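Local coordinates for hypothetical protein, haloacid dehalogenase-like hydrolase (Bacillus subtilis, PDB 1NRW), which removes phosphate from five- and six-carbon sugar phosphates and nucleoside monophosphates in vitro, and more weakly from FMN, as a magnesium-dependent HAD-superfamily phosphatase, at residues A70-P75 against G218-R223; T235-D240 against K245-A250. One frame throughout, in Å; residues are numbered along the deposited sequence.

Contact 1 of 2, residues A70-P75 against G218-R223; sequences AVIHDP and GQALKR
I72, in the middle of the short strand 71-73, reaches over to A220 and R223 on one side of helix 217-227, the two backbones staying far enough apart that no hydrogen bond passes between them. The contact hangs on one methyl group. With CG1 anti to the carbonyl carbon (chi1 -56°) and CD1 anti to CA (chi2 -180°), the I72 chain is stretched out toward the helix and sets CD1 down on the face that A220 and R223 form, one turn apart. There CD1 lies 4.1 Å from A220 CB and 3.8 Å from A220 O, and it also meets the aliphatic part of R223, 4.0 Å from R223 CD. The arginine chain crosses the isoleucine obliquely and bends about its CG-CD bond (chi3 -58°), and its NH2 makes a weak hydrogen bond to K214 O. The R223 atom that touches the isoleucine is thus a carbon, CD, and the packing is van der Waals. A70 and V71, both facing S66, form a classic beta bulge at the start of the strand. Strand 71-73 lies between 63-66 and 79-82, antiparallel to both, in the main sheet of this HAD-like phosphatase; helix 217-227 packs across that group, A220 also touching I65 and R223 touching H81, while L221 turns to L6 and A8 of central strand 6-10.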
loop_
_atom_site.group_PDB
_atom_site.type_symbol
_atom_site.label_atom_id
_atom_site.label_comp_id
_atom_site.label_asym_id
_atom_site.label_seq_id
_atom_site.Cartn_x
_atom_site.Cartn_y
_atom_site.Cartn_z
ATOM N N ALA A 70 7.787 -3.046 3.791
ATOM C CA ALA A 70 9.035 -3.771 3.579
ATOM C C ALA A 70 10.137 -2.827 3.111
ATOM O O ALA A 70 11.324 -3.121 3.265
ATOM C CB ALA A 70 8.833 -4.877 2.536
ATOM N N VAL A 71 9.743 -1.691 2.542
ATOM C CA VAL A 71 10.709 -0.729 2.019
ATOM C C VAL A 71 10.467 0.710 2.471
ATOM O O VAL A 71 9.324 1.173 2.537
ATOM C CB VAL A 71 10.713 -0.769 0.466
ATOM C CG1 VAL A 71 11.750 0.194 -0.087
ATOM C CG2 VAL A 71 10.987 -2.187 -0.014
ATOM N N ILE A 72 11.552 1.417 2.785
ATOM C CA ILE A 72 11.462 2.812 3.212
ATOM C C ILE A 72 12.482 3.674 2.468
ATOM O O ILE A 72 13.664 3.323 2.395
ATOM C CB ILE A 72 11.741 2.980 4.726
ATOM C CG1 ILE A 72 10.799 2.100 5.548
ATOM C CG2 ILE A 72 11.602 4.446 5.111
ATOM C CD1 ILE A 72 11.009 2.219 7.053
ATOM N N HIS A 73 12.015 4.794 1.915
ATOM C CA HIS A 73 12.865 5.751 1.204
ATOM C C HIS A 73 12.589 7.137 1.788
ATOM O O HIS A 73 11.486 7.397 2.288
ATOM C CB HIS A 73 12.542 5.807 -0.300
ATOM C CG HIS A 73 13.086 4.664 -1.100
ATOM N ND1 HIS A 73 12.404 3.480 -1.275
ATOM C CD2 HIS A 73 14.236 4.543 -1.807
ATOM C CE1 HIS A 73 13.105 2.681 -2.059
ATOM N NE2 HIS A 73 14.221 3.302 -2.397
ATOM N N ASP A 74 13.577 8.025 1.728
ATOM C CA ASP A 74 13.370 9.373 2.229
ATOM C C ASP A 74 12.845 10.232 1.074
ATOM O O ASP A 74 12.693 9.737 -0.048
ATOM C CB ASP A 74 14.659 9.945 2.855
ATOM C CG ASP A 74 15.677 10.432 1.839
ATOM O OD1 ASP A 74 15.426 10.395 0.614
ATOM O OD2 ASP A 74 16.759 10.874 2.296
ATOM N N PRO A 75 12.551 11.516 1.330
ATOM C CA PRO A 75 12.029 12.415 0.290
ATOM C C PRO A 75 12.827 12.504 -1.012
ATOM O O PRO A 75 12.250 12.677 -2.088
ATOM C CB PRO A 75 11.950 13.755 1.013
ATOM C CG PRO A 75 11.609 13.348 2.408
ATOM C CD PRO A 75 12.573 12.201 2.634
ATOM N N GLY A 218 2.586 -0.565 10.031
ATOM C CA GLY A 218 2.783 -0.137 11.405
ATOM C C GLY A 218 4.224 -0.271 11.875
ATOM O O GLY A 218 4.750 0.625 12.524
ATOM N N GLN A 219 4.873 -1.383 11.550
ATOM C CA GLN A 219 6.261 -1.576 11.962
ATOM C C GLN A 219 7.205 -0.610 11.250
ATOM O O GLN A 219 8.185 -0.146 11.833
ATOM C CB GLN A 219 6.695 -3.021 11.709
ATOM C CG GLN A 219 6.032 -4.017 12.644
ATOM C CD GLN A 219 6.382 -5.450 12.312
ATOM O OE1 GLN A 219 5.753 -6.081 11.451
ATOM N NE2 GLN A 219 7.401 -5.970 12.981
ATOM N N ALA A 220 6.909 -0.306 9.989
ATOM C CA ALA A 220 7.734 0.618 9.222
ATOM C C ALA A 220 7.605 2.015 9.822
ATOM O O ALA A 220 8.580 2.766 9.885
ATOM C CB ALA A 220 7.298 0.627 7.750
ATOM N N LEU A 221 6.394 2.362 10.252
ATOM C CA LEU A 221 6.154 3.660 10.862
ATOM C C LEU A 221 6.964 3.754 12.160
ATOM O O LEU A 221 7.621 4.761 12.415
ATOM C CB LEU A 221 4.659 3.849 11.152
ATOM C CG LEU A 221 4.227 5.144 11.853
ATOM C CD1 LEU A 221 4.819 6.353 11.135
ATOM C CD2 LEU A 221 2.702 5.224 11.878
ATOM N N LYS A 222 6.932 2.697 12.968
ATOM C CA LYS A 222 7.679 2.701 14.223
ATOM C C LYS A 222 9.178 2.809 13.965
ATOM O O LYS A 222 9.895 3.527 14.666
ATOM C CB LYS A 222 7.395 1.427 15.021
ATOM C CG LYS A 222 5.972 1.303 15.531
ATOM C CD LYS A 222 5.837 0.042 16.373
ATOM C CE LYS A 222 4.420 -0.179 16.853
ATOM N NZ LYS A 222 4.329 -1.455 17.629
ATOM N N ARG A 223 9.643 2.089 12.952
ATOM C CA ARG A 223 11.050 2.082 12.577
ATOM C C ARG A 223 11.515 3.494 12.213
ATOM O O ARG A 223 12.584 3.943 12.635
ATOM C CB ARG A 223 11.239 1.138 11.381
ATOM C CG ARG A 223 12.663 0.769 11.055
ATOM C CD ARG A 223 12.704 -0.084 9.792
ATOM N NE ARG A 223 11.908 -1.305 9.908
ATOM C CZ ARG A 223 12.250 -2.355 10.648
ATOM N NH1 ARG A 223 13.379 -2.337 11.345
ATOM N NH2 ARG A 223 11.470 -3.429 10.684
#

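Contact 2 of 2, residues T235-D240 against K245-A250; sequences TAAVGD and KSMLEA. With CA (calcium ion), chain D.
M247, modelled as selenomethionine, and L248 straddle A237 and the backbone after it, with helix 245-250 lying against strand 235-239 at an axis distance of 7.2 Å and running nearly antiparallel to it (154°). A237 points its methyl straight at the helix: CB sits 3.5 Å from M247 O and 3.7 Å from M247 CG. The M247 side chain leaves the helix with CG between the backbone N and the carbonyl carbon (chi1 80°), then runs extended, slanting toward the C-terminal end of the strand. SE passes A237 CB at 4.2 Å, and the terminal methyl CE comes to rest 3.5 Å from V238 O. L248 takes the other flank. Its CG lies 3.9 Å from A237 O, and its CD1 reaches forward to the bare backbone of G239, 4.1 Å from G239 N. V238 turns its own side chain to the opposite side of the strand, onto I9 and M257. Just past the strand, D240 binds the calcium ion through OD1, with D10, D12 and S241 completing the protein ligands; OD2 accepts a hydrogen bond from a water that also binds the metal. No hydrogen bond joins strand and helix across this contact; what holds them together here is van der Waals packing, carbon on carbon and carbon on backbone oxygen. M247 also touches D10, the probable nucleophile, and phosphate-binding K217, placing this packing layer directly beside the polar catalytic centre.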
loop_
_atom_site.group_PDB
_atom_site.type_symbol
_atom_site.label_atom_id
_atom_site.label_comp_id
_atom_site.label_asym_id
_atom_site.label_seq_id
_atom_site.Cartn_x
_atom_site.Cartn_y
_atom_site.Cartn_z
ATOM N N THR A 235 2.801 11.107 16.642
ATOM C CA THR A 235 2.626 10.645 15.270
ATOM C C THR A 235 1.151 10.350 15.023
ATOM O O THR A 235 0.421 9.970 15.944
ATOM C CB THR A 235 3.420 9.349 14.985
ATOM O OG1 THR A 235 2.861 8.264 15.738
ATOM C CG2 THR A 235 4.882 9.524 15.354
ATOM N N ALA A 236 0.719 10.533 13.780
ATOM C CA ALA A 236 -0.659 10.257 13.388
ATOM C C ALA A 236 -0.595 9.452 12.092
ATOM O O ALA A 236 0.366 9.576 11.332
ATOM C CB ALA A 236 -1.422 11.556 13.159
ATOM N N ALA A 237 -1.603 8.622 11.853
ATOM C CA ALA A 237 -1.662 7.811 10.634
ATOM C C ALA A 237 -3.107 7.790 10.165
ATOM O O ALA A 237 -4.034 7.697 10.978
ATOM C CB ALA A 237 -1.180 6.394 10.912
ATOM N N VAL A 238 -3.301 7.883 8.854
ATOM C CA VAL A 238 -4.643 7.898 8.287
ATOM C C VAL A 238 -4.745 6.890 7.142
ATOM O O VAL A 238 -3.805 6.733 6.362
ATOM C CB VAL A 238 -5.002 9.334 7.791
ATOM C CG1 VAL A 238 -4.012 9.797 6.724
ATOM C CG2 VAL A 238 -6.415 9.370 7.262
ATOM N N GLY A 239 -5.877 6.194 7.063
ATOM C CA GLY A 239 -6.069 5.204 6.010
ATOM C C GLY A 239 -7.513 4.744 5.901
ATOM O O GLY A 239 -8.345 5.105 6.738
ATOM N N ASP A 240 -7.811 3.934 4.882
ATOM C CA ASP A 240 -9.169 3.434 4.657
ATOM C C ASP A 240 -9.254 1.913 4.605
ATOM O O ASP A 240 -10.301 1.338 4.889
ATOM C CB ASP A 240 -9.713 3.957 3.323
ATOM C CG ASP A 240 -8.955 3.396 2.130
ATOM O OD1 ASP A 240 -7.720 3.497 2.155
ATOM O OD2 ASP A 240 -9.573 2.857 1.180
ATOM N N LYS A 245 -4.495 -1.014 9.202
ATOM C CA LYS A 245 -4.793 -1.264 10.609
ATOM C C LYS A 245 -3.585 -1.129 11.531
ATOM O O LYS A 245 -3.631 -0.389 12.521
ATOM C CB LYS A 245 -5.420 -2.649 10.774
ATOM C CG LYS A 245 -5.823 -2.993 12.199
ATOM C CD LYS A 245 -6.467 -4.372 12.256
ATOM C CE LYS A 245 -6.701 -4.819 13.688
ATOM N NZ LYS A 245 -7.610 -3.896 14.415
ATOM N N SER A 246 -2.502 -1.822 11.202
ATOM C CA SER A 246 -1.308 -1.776 12.037
ATOM C C SER A 246 -0.702 -0.387 12.201
ATOM O O SER A 246 -0.140 -0.089 13.257
ATOM C CB SER A 246 -0.240 -2.750 11.516
ATOM O OG SER A 246 0.253 -2.379 10.240
HETATM N N MSE A 247 -0.804 0.479 11.194
HETATM C CA MSE A 247 -0.207 1.793 11.384
HETATM C C MSE A 247 -1.109 2.718 12.196
HETATM O O MSE A 247 -0.610 3.581 12.913
HETATM C CB MSE A 247 0.238 2.428 10.056
HETATM C CG MSE A 247 -0.810 3.085 9.212
HETATM SE SE MSE A 247 0.113 4.021 7.762
HETATM C CE MSE A 247 -1.405 4.192 6.578
ATOM N N LEU A 248 -2.427 2.536 12.114
ATOM C CA LEU A 248 -3.319 3.351 12.938
ATOM C C LEU A 248 -3.074 2.936 14.387
ATOM O O LEU A 248 -3.041 3.775 15.289
ATOM C CB LEU A 248 -4.791 3.115 12.592
ATOM C CG LEU A 248 -5.416 4.066 11.565
ATOM C CD1 LEU A 248 -4.815 3.796 10.185
ATOM C CD2 LEU A 248 -6.932 3.873 11.542
ATOM N N GLU A 249 -2.894 1.636 14.604
ATOM C CA GLU A 249 -2.643 1.120 15.948
ATOM C C GLU A 249 -1.307 1.621 16.487
ATOM O O GLU A 249 -1.189 1.960 17.667
ATOM C CB GLU A 249 -2.651 -0.413 15.938
ATOM C CG GLU A 249 -3.958 -1.029 15.467
ATOM C CD GLU A 249 -3.914 -2.550 15.429
ATOM O OE1 GLU A 249 -2.942 -3.108 14.877
ATOM O OE2 GLU A 249 -4.856 -3.187 15.944
ATOM N N ALA A 250 -0.301 1.684 15.620
ATOM C CA ALA A 250 1.024 2.138 16.026
ATOM C C ALA A 250 1.088 3.634 16.325
ATOM O O ALA A 250 1.770 4.053 17.262
ATOM C CB ALA A 250 2.046 1.782 14.952
HETATM CA CA CA D . -5.990 2.158 0.944
HETATM O O HOH W 1 -7.854 1.555 -0.593
#

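In the fold
Both contacts are buried and pack a helix on the same sheet, but at different strands: contact 1 reaches 71-73 near one edge, whereas contact 2 belongs to the beta-alpha-beta unit 235-239, 245-250, 253-256 beside central strand 6-10. Contact 1 joins parts 143 residues apart through a single isoleucine, while contact 2 closes locally, buries about twice the area and ends at the metal. Their helices meet directly: S246 OG probably hydrogen-bonds to G218 N, and A250 packs on K222. Van der Waals packing carries both; contact 2 adds calcium coordination by D240, and phosphate-binding K217 lies by both, preceding contact 1's helical segment and touching M247 of contact 2.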